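Local coordinates for protein linoleate 11-lipoxygenase (Gaeumannomyces graminis, PDB 5FX8) that uses a catalytic manganese centre to oxygenate linoleic and alpha-linolenic acids to their 11S- and 13R-hydroperoxides, at residues R211-K221 with A232-A242; L260-D270 with A502-A510. All coordinates share one frame; numbering follows the deposited sequence.

Following the chain from its N terminus, contact 1 comes first: 211-221 and 232-242 are separated by only ten residues, none in helix or strand, so the pairing closes a short connection between strands 212-216 and 235-241. Strand 246-253 then continues the antiparallel sheet to its last strand, 261-262, where contact 2 opens. That contact closes a far longer loop of 231 residues, much of it helical, when 502-510 returns to 260-270. The two loops are in series, neither nested nor crossed. The centres of the two contacts lie about 17 Å apart, and the contacts touch where Ala232 N comes 4.1 Å from Ile504 CD1. Contact 1 pairs two of the sheet's inner strands; contact 2 joins its edge and helix 268-305 to a late loop.

Contact 1: R211-K221 with A232-A242; sequences RLFLVDHSYQK and AACQGLFYLDA
Val215 and Phe238 meet on one face of the strand pair, where CG2 of Val215 lies 3.7 Å from CE1 of the Phe238 ring. Val215 CG2 sits beside its own backbone N because CG1 takes the position anti to that N (chi1 176°). Further along this face, the edge of the Phe213 ring faces Leu240, CE1 to CB 4.2 Å, and the rings of Phe213 and Phe247, the latter from strand 246-253, meet edge-to-face. The other face carries Leu212, Leu214, Leu237 and Tyr239; there Leu212 CD2 reaches Tyr239 CB at 3.8 Å. The axes of strands 212-216 and 235-241 run at 154°, which together with the paired bonds identifies antiparallel neighbours, two inner strands of a five-stranded sheet. Phe213 and Phe238 form one hydrogen-bonded pair, in which Phe213 N to Phe238 O and Phe238 N to Phe213 O are both 2.8 Å, and Val215 and Gly236 form another. Beyond the strand end, His217 N donates to Cys234 O, and His217 NE2 is hydrogen-bonded to Asp282 OD1 of helix 268-305. Nearby, Asp216 OD1 accepts from Ser218 N at 3.0 Å, an Asx turn where the chain leaves the strand. At the other end, Arg211 NE donates to Leu240 O at 3.2 Å; the oxygen lies in the guanidinium plane, while Ala242 CB covers one guanidinium face, 3.5 Å from Arg211 NH2.

Contact 2: L260-D270 with A502-A510; sequences LTYTPLDDKDD and APIPTAKGA
Lys508 NZ is gripped by two oxygens of 260-270: it donates to Thr261 O at 3.1 Å, from above the carbonyl plane, and forms a salt bridge with Asp266 OD2, modelled so short that its exact length is doubtful. The lysine chain bends at chi2 (-66°) and again at chi4 (98°), which carries it over one face of the Tyr262 ring. CE stands 4.2 Å from the ring centroid in a CH-pi contact, and NZ makes an off-centre cation-pi interaction 31° from the ring normal. Asp266 is held in turn from its own segment, since OD1 accepts from Thr263 N at 2.6 Å across a type I beta turn. At the ring's edge, a water lying in its plane is 2.8 Å from Tyr262 OH and donates to Pro505 O, bridging the two segments. Leu260 CD1 lies 3.5 Å from Ala507 O, a methyl against a backbone carbonyl, and 3.9 Å from Lys508 CE. Strand 261-262, one of the two outermost strands of the sheet within the chain, is joined to strand 246-253 by backbone hydrogen bonding between Tyr262 and Ile252. Pro505 on Leu273 places the 502-510 loop, and Tyr262 on Ala274 the strand, against the first turns of helix 268-305 at the protein surface.

Contact 1: R211-K221 with A232-A242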
ATOM      1  N   ARG A 211      16.613  29.415  10.994  1.00 19.02           N
ATOM      2  CA  ARG A 211      16.515  28.209  11.805  1.00 15.23           C
ATOM      3  C   ARG A 211      15.083  27.873  12.225  1.00 15.33           C
ATOM      4  O   ARG A 211      14.902  26.941  12.997  1.00 14.28           O
ATOM      5  CB  ARG A 211      17.396  28.337  13.048  1.00 15.21           C
ATOM      6  CG  ARG A 211      18.784  28.811  12.750  1.00 17.12           C
ATOM      7  CD  ARG A 211      19.677  28.871  13.960  1.00 16.93           C
ATOM      8  NE  ARG A 211      20.337  27.606  14.245  1.00 18.19           N
ATOM      9  CZ  ARG A 211      21.605  27.318  13.967  1.00 17.31           C
ATOM     10  NH1 ARG A 211      22.387  28.194  13.381  1.00 20.74           N
ATOM     11  NH2 ARG A 211      22.095  26.142  14.285  1.00 20.80           N
ATOM     12  N   LEU A 212      14.069  28.594  11.738  1.00 14.70           N
ATOM     13  CA  LEU A 212      12.669  28.322  12.051  1.00 14.70           C
ATOM     14  C   LEU A 212      11.964  27.653  10.877  1.00 13.48           C
ATOM     15  O   LEU A 212      12.100  28.092   9.736  1.00 13.68           O
ATOM     16  CB  LEU A 212      11.914  29.598  12.417  1.00 17.06           C
ATOM     17  CG  LEU A 212      11.993  30.178  13.825  1.00 17.64           C
ATOM     18  CD1 LEU A 212      10.921  31.191  13.955  1.00 15.44           C
ATOM     19  CD2 LEU A 212      11.843  29.144  14.897  1.00 16.00           C
ATOM     20  N   PHE A 213      11.179  26.624  11.178  1.00 13.00           N
ATOM     21  CA  PHE A 213      10.452  25.826  10.210  1.00 12.57           C
ATOM     22  C   PHE A 213       9.002  25.718  10.658  1.00 12.51           C
ATOM     23  O   PHE A 213       8.709  25.738  11.848  1.00 11.65           O
ATOM     24  CB  PHE A 213      11.035  24.425  10.076  1.00 12.12           C
ATOM     25  CG  PHE A 213      12.464  24.391   9.691  1.00 13.83           C
ATOM     26  CD1 PHE A 213      13.464  24.601  10.630  1.00 14.57           C
ATOM     27  CD2 PHE A 213      12.829  24.112   8.390  1.00 13.95           C
ATOM     28  CE1 PHE A 213      14.780  24.556  10.263  1.00 14.31           C
ATOM     29  CE2 PHE A 213      14.145  24.065   8.035  1.00 14.47           C
ATOM     30  CZ  PHE A 213      15.117  24.293   8.977  1.00 14.01           C
ATOM     31  N   LEU A 214       8.097  25.575   9.702  1.00 13.88           N
ATOM     32  CA  LEU A 214       6.671  25.655   9.976  1.00 12.01           C
ATOM     33  C   LEU A 214       5.939  24.502   9.327  1.00 11.83           C
ATOM     34  O   LEU A 214       6.217  24.164   8.182  1.00 16.41           O
ATOM     35  CB  LEU A 214       6.084  26.957   9.447  1.00 12.39           C
ATOM     36  CG  LEU A 214       4.560  27.095   9.481  1.00 14.56           C
ATOM     37  CD1 LEU A 214       4.038  27.014  10.886  1.00 11.75           C
ATOM     38  CD2 LEU A 214       4.179  28.402   8.899  1.00 15.74           C
ATOM     39  N   VAL A 215       4.992  23.916  10.046  1.00 11.31           N
ATOM     40  CA  VAL A 215       3.963  23.069   9.465  1.00 10.42           C
ATOM     41  C   VAL A 215       2.628  23.759   9.672  1.00 11.48           C
ATOM     42  O   VAL A 215       2.239  24.037  10.807  1.00 13.02           O
ATOM     43  CB  VAL A 215       3.945  21.680  10.097  1.00 11.42           C
ATOM     44  CG1 VAL A 215       2.795  20.859   9.526  1.00 11.65           C
ATOM     45  CG2 VAL A 215       5.248  21.014   9.861  1.00 13.63           C
ATOM     46  N   ASP A 216       1.913  24.014   8.590  1.00 12.39           N
ATOM     47  CA  ASP A 216       0.684  24.803   8.636  1.00 12.89           C
ATOM     48  C   ASP A 216      -0.499  23.918   8.264  1.00 12.04           C
ATOM     49  O   ASP A 216      -0.811  23.773   7.085  1.00 17.54           O
ATOM     50  CB  ASP A 216       0.782  26.008   7.694  1.00 11.52           C
ATOM     51  CG  ASP A 216      -0.264  27.075   7.987  1.00 13.65           C
ATOM     52  OD1 ASP A 216      -1.287  26.752   8.579  1.00 14.81           O
ATOM     53  OD2 ASP A 216      -0.075  28.247   7.638  1.00 14.44           O
ATOM     54  N   HIS A 217      -1.195  23.356   9.245  1.00 11.68           N
ATOM     55  CA  HIS A 217      -2.458  22.682   8.972  1.00 12.31           C
ATOM     56  C   HIS A 217      -3.669  23.549   9.279  1.00 13.80           C
ATOM     57  O   HIS A 217      -4.748  23.019   9.520  1.00 15.88           O
ATOM     58  CB  HIS A 217      -2.564  21.381   9.758  1.00 12.16           C
ATOM     59  CG  HIS A 217      -1.579  20.355   9.333  1.00 11.25           C
ATOM     60  ND1 HIS A 217      -1.229  20.174   8.021  1.00 11.49           N
ATOM     61  CD2 HIS A 217      -0.828  19.490  10.047  1.00 11.39           C
ATOM     62  CE1 HIS A 217      -0.319  19.225   7.938  1.00 12.16           C
ATOM     63  NE2 HIS A 217      -0.055  18.796   9.155  1.00 11.93           N
ATOM     64  N   SER A 218      -3.520  24.868   9.271  1.00 13.64           N
ATOM     65  CA  SER A 218      -4.599  25.733   9.702  1.00 13.44           C
ATOM     66  C   SER A 218      -5.749  25.767   8.706  1.00 14.16           C
ATOM     67  O   SER A 218      -6.850  26.157   9.078  1.00 12.98           O
ATOM     68  CB  SER A 218      -4.062  27.129   9.925  1.00 12.52           C
ATOM     69  OG  SER A 218      -3.566  27.617   8.700  1.00 14.02           O
ATOM     70  N   TYR A 219      -5.518  25.380   7.456  1.00 13.43           N
ATOM     71  CA  TYR A 219      -6.595  25.298   6.479  1.00 12.89           C
ATOM     72  C   TYR A 219      -7.710  24.350   6.920  1.00 13.60           C
ATOM     73  O   TYR A 219      -8.838  24.481   6.444  1.00 13.50           O
ATOM     74  CB  TYR A 219      -6.026  24.857   5.121  1.00 14.58           C
ATOM     75  CG  TYR A 219      -6.982  25.002   3.965  1.00 17.31           C
ATOM     76  CD1 TYR A 219      -7.094  26.202   3.282  1.00 18.82           C
ATOM     77  CD2 TYR A 219      -7.778  23.934   3.547  1.00 18.17           C
ATOM     78  CE1 TYR A 219      -7.969  26.355   2.230  1.00 20.53           C
ATOM     79  CE2 TYR A 219      -8.672  24.072   2.491  1.00 17.61           C
ATOM     80  CZ  TYR A 219      -8.766  25.293   1.833  1.00 26.48           C
ATOM     81  OH  TYR A 219      -9.650  25.458   0.773  1.00 26.69           O
ATOM     82  N   GLN A 220      -7.427  23.394   7.800  1.00 12.51           N
ATOM     83  CA  GLN A 220      -8.475  22.493   8.253  1.00 14.11           C
ATOM     84  C   GLN A 220      -9.455  23.168   9.213  1.00 14.25           C
ATOM     85  O   GLN A 220     -10.409  22.546   9.663  1.00 14.18           O
ATOM     86  CB  GLN A 220      -7.861  21.253   8.902  1.00 13.31           C
ATOM     87  CG  GLN A 220      -6.969  20.470   7.985  1.00 11.37           C
ATOM     88  CD  GLN A 220      -6.242  19.324   8.661  1.00 12.08           C
ATOM     89  OE1 GLN A 220      -6.741  18.692   9.595  1.00 14.91           O
ATOM     90  NE2 GLN A 220      -5.033  19.068   8.197  1.00 15.14           N
ATOM     91  N   LYS A 221      -9.221  24.427   9.540  1.00 14.45           N
ATOM     92  CA  LYS A 221     -10.189  25.217  10.274  1.00 13.19           C
ATOM     93  C   LYS A 221     -11.511  25.311   9.514  1.00 15.38           C
ATOM     94  O   LYS A 221     -12.581  25.383  10.129  1.00 18.34           O
ATOM     95  CB  LYS A 221      -9.552  26.573  10.518  1.00 13.48           C
ATOM     96  CG  LYS A 221     -10.309  27.566  11.253  1.00 22.89           C
ATOM     97  CD  LYS A 221      -9.532  28.862  11.249  1.00 19.30           C
ATOM     98  CE  LYS A 221      -9.092  29.196   9.838  1.00 20.46           C
ATOM     99  NZ  LYS A 221      -8.530  30.561   9.722  1.00 25.56           N
ATOM    100  N   ALA A 232      -8.528  19.976  15.650  1.00 16.90           N
ATOM    101  CA  ALA A 232      -7.976  21.322  15.683  1.00 17.44           C
ATOM    102  C   ALA A 232      -7.588  21.739  14.270  1.00 16.01           C
ATOM    103  O   ALA A 232      -8.051  21.151  13.295  1.00 21.88           O
ATOM    104  CB  ALA A 232      -6.799  21.385  16.663  1.00 16.99           C
ATOM    105  N   ALA A 233      -6.759  22.771  14.155  1.00 14.27           N
ATOM    106  CA  ALA A 233      -6.182  23.161  12.875  1.00 15.39           C
ATOM    107  C   ALA A 233      -4.753  23.641  13.164  1.00 16.76           C
ATOM    108  O   ALA A 233      -4.396  24.811  13.060  1.00 16.82           O
ATOM    109  CB  ALA A 233      -7.032  24.215  12.174  1.00 13.45           C
ATOM    110  N   CYS A 234      -3.898  22.705  13.554  1.00 13.72           N
ATOM    111  CA  CYS A 234      -2.649  23.074  14.201  1.00 14.21           C
ATOM    112  C   CYS A 234      -1.652  23.688  13.232  1.00 14.30           C
ATOM    113  O   CYS A 234      -1.551  23.302  12.067  1.00 18.71           O
ATOM    114  CB  CYS A 234      -2.020  21.865  14.864  1.00 13.00           C
ATOM    115  SG  CYS A 234      -2.910  21.371  16.318  1.00 21.25           S
ATOM    116  N   GLN A 235      -0.932  24.674  13.725  1.00 16.33           N
ATOM    117  CA  GLN A 235       0.300  25.130  13.122  1.00 12.85           C
ATOM    118  C   GLN A 235       1.391  24.716  14.081  1.00 14.53           C
ATOM    119  O   GLN A 235       1.297  24.992  15.274  1.00 14.95           O
ATOM    120  CB  GLN A 235       0.307  26.637  12.926  1.00 13.93           C
ATOM    121  CG  GLN A 235      -0.717  27.134  11.987  1.00 16.18           C
ATOM    122  CD  GLN A 235      -0.638  28.611  11.838  1.00 16.40           C
ATOM    123  OE1 GLN A 235      -0.453  29.122  10.737  1.00 16.25           O
ATOM    124  NE2 GLN A 235      -0.762  29.321  12.942  1.00 16.19           N
ATOM    125  N   GLY A 236       2.400  24.025  13.571  1.00 14.19           N
ATOM    126  CA  GLY A 236       3.537  23.610  14.363  1.00 12.76           C
ATOM    127  C   GLY A 236       4.762  24.405  13.946  1.00 12.63           C
ATOM    128  O   GLY A 236       5.053  24.535  12.756  1.00 16.95           O
ATOM    129  N   LEU A 237       5.454  24.942  14.942  1.00 13.78           N
ATOM    130  CA  LEU A 237       6.696  25.668  14.748  1.00 12.04           C
ATOM    131  C   LEU A 237       7.840  24.801  15.244  1.00 12.87           C
ATOM    132  O   LEU A 237       7.795  24.284  16.365  1.00 12.68           O
ATOM    133  CB  LEU A 237       6.664  26.983  15.499  1.00 14.96           C
ATOM    134  CG  LEU A 237       7.557  28.115  15.052  1.00 16.96           C
ATOM    135  CD1 LEU A 237       7.316  28.422  13.613  1.00 14.25           C
ATOM    136  CD2 LEU A 237       7.176  29.297  15.897  1.00 17.95           C
ATOM    137  N   PHE A 238       8.846  24.620  14.395  1.00 13.06           N
ATOM    138  CA  PHE A 238       9.997  23.804  14.717  1.00 12.84           C
ATOM    139  C   PHE A 238      11.261  24.621  14.521  1.00 13.32           C
ATOM    140  O   PHE A 238      11.263  25.622  13.813  1.00 13.33           O
ATOM    141  CB  PHE A 238      10.019  22.565  13.869  1.00 10.73           C
ATOM    142  CG  PHE A 238       8.784  21.756  13.967  1.00 10.76           C
ATOM    143  CD1 PHE A 238       7.664  22.076  13.229  1.00 10.83           C
ATOM    144  CD2 PHE A 238       8.748  20.648  14.777  1.00 11.53           C
ATOM    145  CE1 PHE A 238       6.542  21.317  13.319  1.00 13.01           C
ATOM    146  CE2 PHE A 238       7.633  19.889  14.871  1.00 12.72           C
ATOM    147  CZ  PHE A 238       6.525  20.216  14.148  1.00 13.10           C
ATOM    148  N   TYR A 239      12.341  24.215  15.172  1.00 12.38           N
ATOM    149  CA  TYR A 239      13.579  24.957  15.013  1.00 13.97           C
ATOM    150  C   TYR A 239      14.774  24.026  15.026  1.00 15.90           C
ATOM    151  O   TYR A 239      14.728  22.921  15.552  1.00 20.16           O
ATOM    152  CB  TYR A 239      13.758  26.039  16.085  1.00 15.90           C
ATOM    153  CG  TYR A 239      14.296  25.584  17.413  1.00 12.86           C
ATOM    154  CD1 TYR A 239      13.555  24.774  18.224  1.00 14.12           C
ATOM    155  CD2 TYR A 239      15.516  26.029  17.875  1.00 15.06           C
ATOM    156  CE1 TYR A 239      14.011  24.383  19.451  1.00 16.76           C
ATOM    157  CE2 TYR A 239      15.997  25.641  19.108  1.00 16.59           C
ATOM    158  CZ  TYR A 239      15.231  24.813  19.890  1.00 16.76           C
ATOM    159  OH  TYR A 239      15.643  24.400  21.117  1.00 16.27           O
ATOM    160  N   LEU A 240      15.852  24.482  14.415  1.00 15.00           N
ATOM    161  CA  LEU A 240      17.124  23.786  14.468  1.00 14.63           C
ATOM    162  C   LEU A 240      17.949  24.378  15.609  1.00 14.65           C
ATOM    163  O   LEU A 240      18.260  25.570  15.594  1.00 17.40           O
ATOM    164  CB  LEU A 240      17.833  23.904  13.121  1.00 14.44           C
ATOM    165  CG  LEU A 240      19.094  23.070  12.926  1.00 17.40           C
ATOM    166  CD1 LEU A 240      18.874  21.630  13.331  1.00 17.28           C
ATOM    167  CD2 LEU A 240      19.499  23.147  11.480  1.00 17.45           C
ATOM    168  N   ASP A 241      18.276  23.561  16.606  1.00 13.70           N
ATOM    169  CA  ASP A 241      18.949  24.035  17.810  1.00 15.42           C
ATOM    170  C   ASP A 241      20.452  23.982  17.636  1.00 17.98           C
ATOM    171  O   ASP A 241      21.023  22.901  17.461  1.00 17.70           O
ATOM    172  CB  ASP A 241      18.563  23.208  19.034  1.00 17.74           C
ATOM    173  CG  ASP A 241      19.084  23.802  20.347  1.00 22.13           C
ATOM    174  OD1 ASP A 241      19.364  25.012  20.444  1.00 25.22           O
ATOM    175  OD2 ASP A 241      19.189  23.036  21.299  1.00 18.33           O
ATOM    176  N   ALA A 242      21.091  25.145  17.745  1.00 19.88           N
ATOM    177  CA  ALA A 242      22.545  25.190  17.713  1.00 17.83           C
ATOM    178  C   ALA A 242      23.172  24.480  18.906  1.00 18.10           C
ATOM    179  O   ALA A 242      24.297  23.992  18.798  1.00 25.33           O
ATOM    180  CB  ALA A 242      23.028  26.633  17.652  1.00 15.02           C
TER

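Contact 2: L260-D270 with A502-A510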
ATOM      1  N   LEU A 260      -5.348  28.138  21.819  1.00 21.65           N
ATOM      2  CA  LEU A 260      -4.212  28.145  22.719  1.00 21.81           C
ATOM      3  C   LEU A 260      -2.915  27.827  21.972  1.00 20.57           C
ATOM      4  O   LEU A 260      -2.916  27.253  20.884  1.00 23.43           O
ATOM      5  CB  LEU A 260      -4.429  27.139  23.841  1.00 21.54           C
ATOM      6  CG  LEU A 260      -5.662  27.374  24.702  1.00 20.86           C
ATOM      7  CD1 LEU A 260      -5.700  26.342  25.789  1.00 22.89           C
ATOM      8  CD2 LEU A 260      -5.590  28.730  25.292  1.00 20.00           C
ATOM      9  N   THR A 261      -1.797  28.198  22.584  1.00 19.99           N
ATOM     10  CA  THR A 261      -0.470  27.895  22.065  1.00 17.74           C
ATOM     11  C   THR A 261       0.276  27.083  23.109  1.00 17.13           C
ATOM     12  O   THR A 261       0.485  27.554  24.223  1.00 21.46           O
ATOM     13  CB  THR A 261       0.309  29.170  21.733  1.00 18.06           C
ATOM     14  OG1 THR A 261      -0.474  30.018  20.891  1.00 22.00           O
ATOM     15  CG2 THR A 261       1.570  28.828  20.989  1.00 18.34           C
ATOM     16  N   TYR A 262       0.685  25.882  22.751  1.00 19.26           N
ATOM     17  CA  TYR A 262       1.400  24.989  23.648  1.00 19.25           C
ATOM     18  C   TYR A 262       2.897  24.953  23.342  1.00 18.02           C
ATOM     19  O   TYR A 262       3.358  25.309  22.256  1.00 17.93           O
ATOM     20  CB  TYR A 262       0.838  23.575  23.554  1.00 19.62           C
ATOM     21  CG  TYR A 262      -0.610  23.447  23.917  1.00 19.57           C
ATOM     22  CD1 TYR A 262      -1.604  23.671  22.978  1.00 19.27           C
ATOM     23  CD2 TYR A 262      -0.982  23.057  25.184  1.00 19.46           C
ATOM     24  CE1 TYR A 262      -2.899  23.535  23.307  1.00 20.11           C
ATOM     25  CE2 TYR A 262      -2.270  22.923  25.511  1.00 20.33           C
ATOM     26  CZ  TYR A 262      -3.225  23.166  24.575  1.00 19.12           C
ATOM     27  OH  TYR A 262      -4.535  23.024  24.906  1.00 21.06           O
ATOM     28  N   THR A 263       3.650  24.466  24.312  1.00 16.14           N
ATOM     29  CA  THR A 263       5.100  24.439  24.235  1.00 19.89           C
ATOM     30  C   THR A 263       5.533  23.216  25.022  1.00 19.99           C
ATOM     31  O   THR A 263       4.761  22.727  25.851  1.00 18.96           O
ATOM     32  CB  THR A 263       5.691  25.747  24.812  1.00 17.30           C
ATOM     33  OG1 THR A 263       5.595  26.795  23.844  1.00 17.24           O
ATOM     34  CG2 THR A 263       7.083  25.609  25.191  1.00 17.42           C
ATOM     35  N   PRO A 264       6.725  22.664  24.761  1.00 18.84           N
ATOM     36  CA  PRO A 264       7.255  21.640  25.673  1.00 18.72           C
ATOM     37  C   PRO A 264       7.436  22.120  27.113  1.00 18.82           C
ATOM     38  O   PRO A 264       7.796  21.310  27.967  1.00 26.50           O
ATOM     39  CB  PRO A 264       8.596  21.268  25.045  1.00 17.98           C
ATOM     40  CG  PRO A 264       8.440  21.581  23.628  1.00 17.98           C
ATOM     41  CD  PRO A 264       7.490  22.732  23.511  1.00 17.35           C
ATOM     42  N   LEU A 265       7.208  23.393  27.411  1.00 19.91           N
ATOM     43  CA  LEU A 265       7.242  23.905  28.776  1.00 23.93           C
ATOM     44  C   LEU A 265       5.870  23.930  29.447  1.00 19.96           C
ATOM     45  O   LEU A 265       5.793  24.226  30.641  1.00 25.72           O
ATOM     46  CB  LEU A 265       7.841  25.320  28.804  1.00 20.82           C
ATOM     47  CG  LEU A 265       9.305  25.413  28.402  1.00 20.09           C
ATOM     48  CD1 LEU A 265       9.780  26.811  28.653  1.00 21.24           C
ATOM     49  CD2 LEU A 265      10.138  24.394  29.164  1.00 18.53           C
ATOM     50  N   ASP A 266       4.798  23.660  28.712  1.00 22.33           N
ATOM     51  CA  ASP A 266       3.485  23.434  29.294  1.00 24.86           C
ATOM     52  C   ASP A 266       3.515  22.200  30.182  1.00 25.60           C
ATOM     53  O   ASP A 266       4.485  21.453  30.219  1.00 26.33           O
ATOM     54  CB  ASP A 266       2.430  23.214  28.207  1.00 22.11           C
ATOM     55  CG  ASP A 266       1.943  24.492  27.585  1.00 21.39           C
ATOM     56  OD1 ASP A 266       2.569  24.961  26.628  1.00 24.72           O
ATOM     57  OD2 ASP A 266       0.919  25.022  28.031  1.00 25.16           O
ATOM     58  N   ASP A 267       2.409  21.974  30.881  1.00 29.10           N
ATOM     59  CA  ASP A 267       2.259  20.732  31.615  1.00 31.82           C
ATOM     60  C   ASP A 267       2.467  19.557  30.673  1.00 28.73           C
ATOM     61  O   ASP A 267       2.204  19.633  29.478  1.00 27.67           O
ATOM     62  CB  ASP A 267       0.873  20.641  32.275  1.00 35.38           C
ATOM     63  CG  ASP A 267       0.686  21.646  33.419  1.00 51.98           C
ATOM     64  OD1 ASP A 267       1.520  22.573  33.546  1.00 62.03           O
ATOM     65  OD2 ASP A 267      -0.304  21.532  34.182  1.00 43.95           O
ATOM     66  N   LYS A 268       2.952  18.462  31.237  1.00 30.06           N
ATOM     67  CA  LYS A 268       3.249  17.272  30.461  1.00 30.24           C
ATOM     68  C   LYS A 268       2.059  16.854  29.604  1.00 31.62           C
ATOM     69  O   LYS A 268       2.200  16.654  28.393  1.00 35.49           O
ATOM     70  CB  LYS A 268       3.682  16.163  31.416  1.00 36.41           C
ATOM     71  CG  LYS A 268       4.154  14.857  30.783  1.00 38.53           C
ATOM     72  CD  LYS A 268       2.952  13.974  30.343  1.00 46.87           C
ATOM     73  CE  LYS A 268       3.079  12.466  30.560  1.00 45.92           C
ATOM     74  NZ  LYS A 268       1.719  11.806  30.543  1.00 46.04           N
ATOM     75  N   ASP A 269       0.874  16.717  30.208  1.00 36.23           N
ATOM     76  CA  ASP A 269      -0.273  16.243  29.437  1.00 27.86           C
ATOM     77  C   ASP A 269      -0.746  17.273  28.437  1.00 24.32           C
ATOM     78  O   ASP A 269      -1.248  16.902  27.380  1.00 25.89           O
ATOM     79  CB  ASP A 269      -1.422  15.863  30.348  1.00 33.48           C
ATOM     80  CG  ASP A 269      -1.098  14.686  31.207  1.00 37.86           C
ATOM     81  OD1 ASP A 269      -0.359  13.805  30.733  1.00 37.55           O
ATOM     82  OD2 ASP A 269      -1.557  14.651  32.365  1.00 52.76           O
ATOM     83  N   ASP A 270      -0.601  18.558  28.728  1.00 24.32           N
ATOM     84  CA  ASP A 270      -0.986  19.542  27.728  1.00 23.11           C
ATOM     85  C   ASP A 270      -0.096  19.449  26.501  1.00 22.42           C
ATOM     86  O   ASP A 270      -0.584  19.493  25.369  1.00 20.02           O
ATOM     87  CB  ASP A 270      -0.937  20.947  28.299  1.00 27.26           C
ATOM     88  CG  ASP A 270      -2.079  21.230  29.245  1.00 31.31           C
ATOM     89  OD1 ASP A 270      -3.035  20.434  29.300  1.00 30.82           O
ATOM     90  OD2 ASP A 270      -2.016  22.264  29.938  1.00 36.07           O
ATOM     91  N   ALA A 502     -12.788  13.898  22.319  1.00 20.91           N
ATOM     92  CA  ALA A 502     -13.145  14.814  23.376  1.00 18.37           C
ATOM     93  C   ALA A 502     -12.871  16.216  22.871  1.00 19.65           C
ATOM     94  O   ALA A 502     -11.977  16.413  22.047  1.00 23.13           O
ATOM     95  CB  ALA A 502     -12.351  14.537  24.662  1.00 18.96           C
ATOM     96  N   PRO A 503     -13.630  17.202  23.331  1.00 21.56           N
ATOM     97  CA  PRO A 503     -13.511  18.551  22.771  1.00 20.47           C
ATOM     98  C   PRO A 503     -12.141  19.151  23.002  1.00 19.25           C
ATOM     99  O   PRO A 503     -11.477  18.880  24.003  1.00 24.32           O
ATOM    100  CB  PRO A 503     -14.586  19.340  23.526  1.00 18.61           C
ATOM    101  CG  PRO A 503     -15.530  18.336  23.951  1.00 20.10           C
ATOM    102  CD  PRO A 503     -14.754  17.109  24.273  1.00 17.66           C
ATOM    103  N   ILE A 504     -11.748  20.006  22.067  1.00 19.37           N
ATOM    104  CA  ILE A 504     -10.471  20.711  22.167  1.00 18.69           C
ATOM    105  C   ILE A 504     -10.461  21.532  23.441  1.00 19.47           C
ATOM    106  O   ILE A 504     -11.352  22.381  23.623  1.00 24.60           O
ATOM    107  CB  ILE A 504     -10.252  21.620  20.948  1.00 19.92           C
ATOM    108  CG1 ILE A 504     -10.203  20.816  19.653  1.00 18.16           C
ATOM    109  CG2 ILE A 504      -9.017  22.471  21.135  1.00 17.89           C
ATOM    110  CD1 ILE A 504      -9.265  19.715  19.701  1.00 18.87           C
ATOM    111  N   PRO A 505      -9.468  21.365  24.314  1.00 20.97           N
ATOM    112  CA  PRO A 505      -9.444  22.117  25.576  1.00 20.43           C
ATOM    113  C   PRO A 505      -9.559  23.624  25.397  1.00 21.86           C
ATOM    114  O   PRO A 505      -9.201  24.190  24.362  1.00 18.91           O
ATOM    115  CB  PRO A 505      -8.090  21.739  26.184  1.00 21.54           C
ATOM    116  CG  PRO A 505      -7.767  20.396  25.574  1.00 20.50           C
ATOM    117  CD  PRO A 505      -8.326  20.438  24.190  1.00 20.20           C
ATOM    118  N   THR A 506     -10.084  24.270  26.443  1.00 27.43           N
ATOM    119  CA  THR A 506     -10.202  25.721  26.513  1.00 24.25           C
ATOM    120  C   THR A 506      -9.279  26.358  27.547  1.00 25.13           C
ATOM    121  O   THR A 506      -9.251  27.584  27.637  1.00 28.55           O
ATOM    122  CB  THR A 506     -11.647  26.129  26.809  1.00 24.94           C
ATOM    123  OG1 THR A 506     -12.106  25.490  28.012  1.00 32.90           O
ATOM    124  CG2 THR A 506     -12.528  25.732  25.682  1.00 22.75           C
ATOM    125  N   ALA A 507      -8.535  25.575  28.326  1.00 25.30           N
ATOM    126  CA  ALA A 507      -7.554  26.102  29.273  1.00 29.49           C
ATOM    127  C   ALA A 507      -6.387  25.128  29.337  1.00 30.22           C
ATOM    128  O   ALA A 507      -6.278  24.226  28.511  1.00 36.39           O
ATOM    129  CB  ALA A 507      -8.185  26.320  30.652  1.00 34.38           C
ATOM    130  N   LYS A 508      -5.534  25.272  30.343  1.00 31.47           N
ATOM    131  CA  LYS A 508      -4.349  24.425  30.459  1.00 32.89           C
ATOM    132  C   LYS A 508      -4.533  23.379  31.560  1.00 35.88           C
ATOM    133  O   LYS A 508      -3.865  23.370  32.585  1.00 36.05           O
ATOM    134  CB  LYS A 508      -3.121  25.284  30.698  1.00 31.56           C
ATOM    135  CG  LYS A 508      -2.793  26.237  29.552  1.00 30.56           C
ATOM    136  CD  LYS A 508      -2.381  25.475  28.286  1.00 31.24           C
ATOM    137  CE  LYS A 508      -1.985  26.390  27.124  1.00 24.50           C
ATOM    138  NZ  LYS A 508      -0.510  26.569  26.994  1.00 23.53           N
ATOM    139  N   GLY A 509      -5.440  22.448  31.301  1.00 45.57           N
ATOM    140  CA  GLY A 509      -5.679  21.351  32.222  1.00 43.76           C
ATOM    141  C   GLY A 509      -6.198  20.093  31.555  1.00 48.59           C
ATOM    142  O   GLY A 509      -6.981  20.154  30.602  1.00 49.72           O
ATOM    143  N   ALA A 510      -5.779  18.940  32.058  1.00 48.37           N
ATOM    144  CA  ALA A 510      -6.159  17.677  31.459  1.00 43.19           C
ATOM    145  C   ALA A 510      -5.999  16.553  32.477  1.00 45.18           C
ATOM    146  O   ALA A 510      -4.982  15.857  32.503  1.00 41.65           O
ATOM    147  CB  ALA A 510      -5.314  17.414  30.213  1.00 41.66           C
TER
HETATM  148  O   HOH W   1      -6.471  23.692  23.058  1.00 19.29           O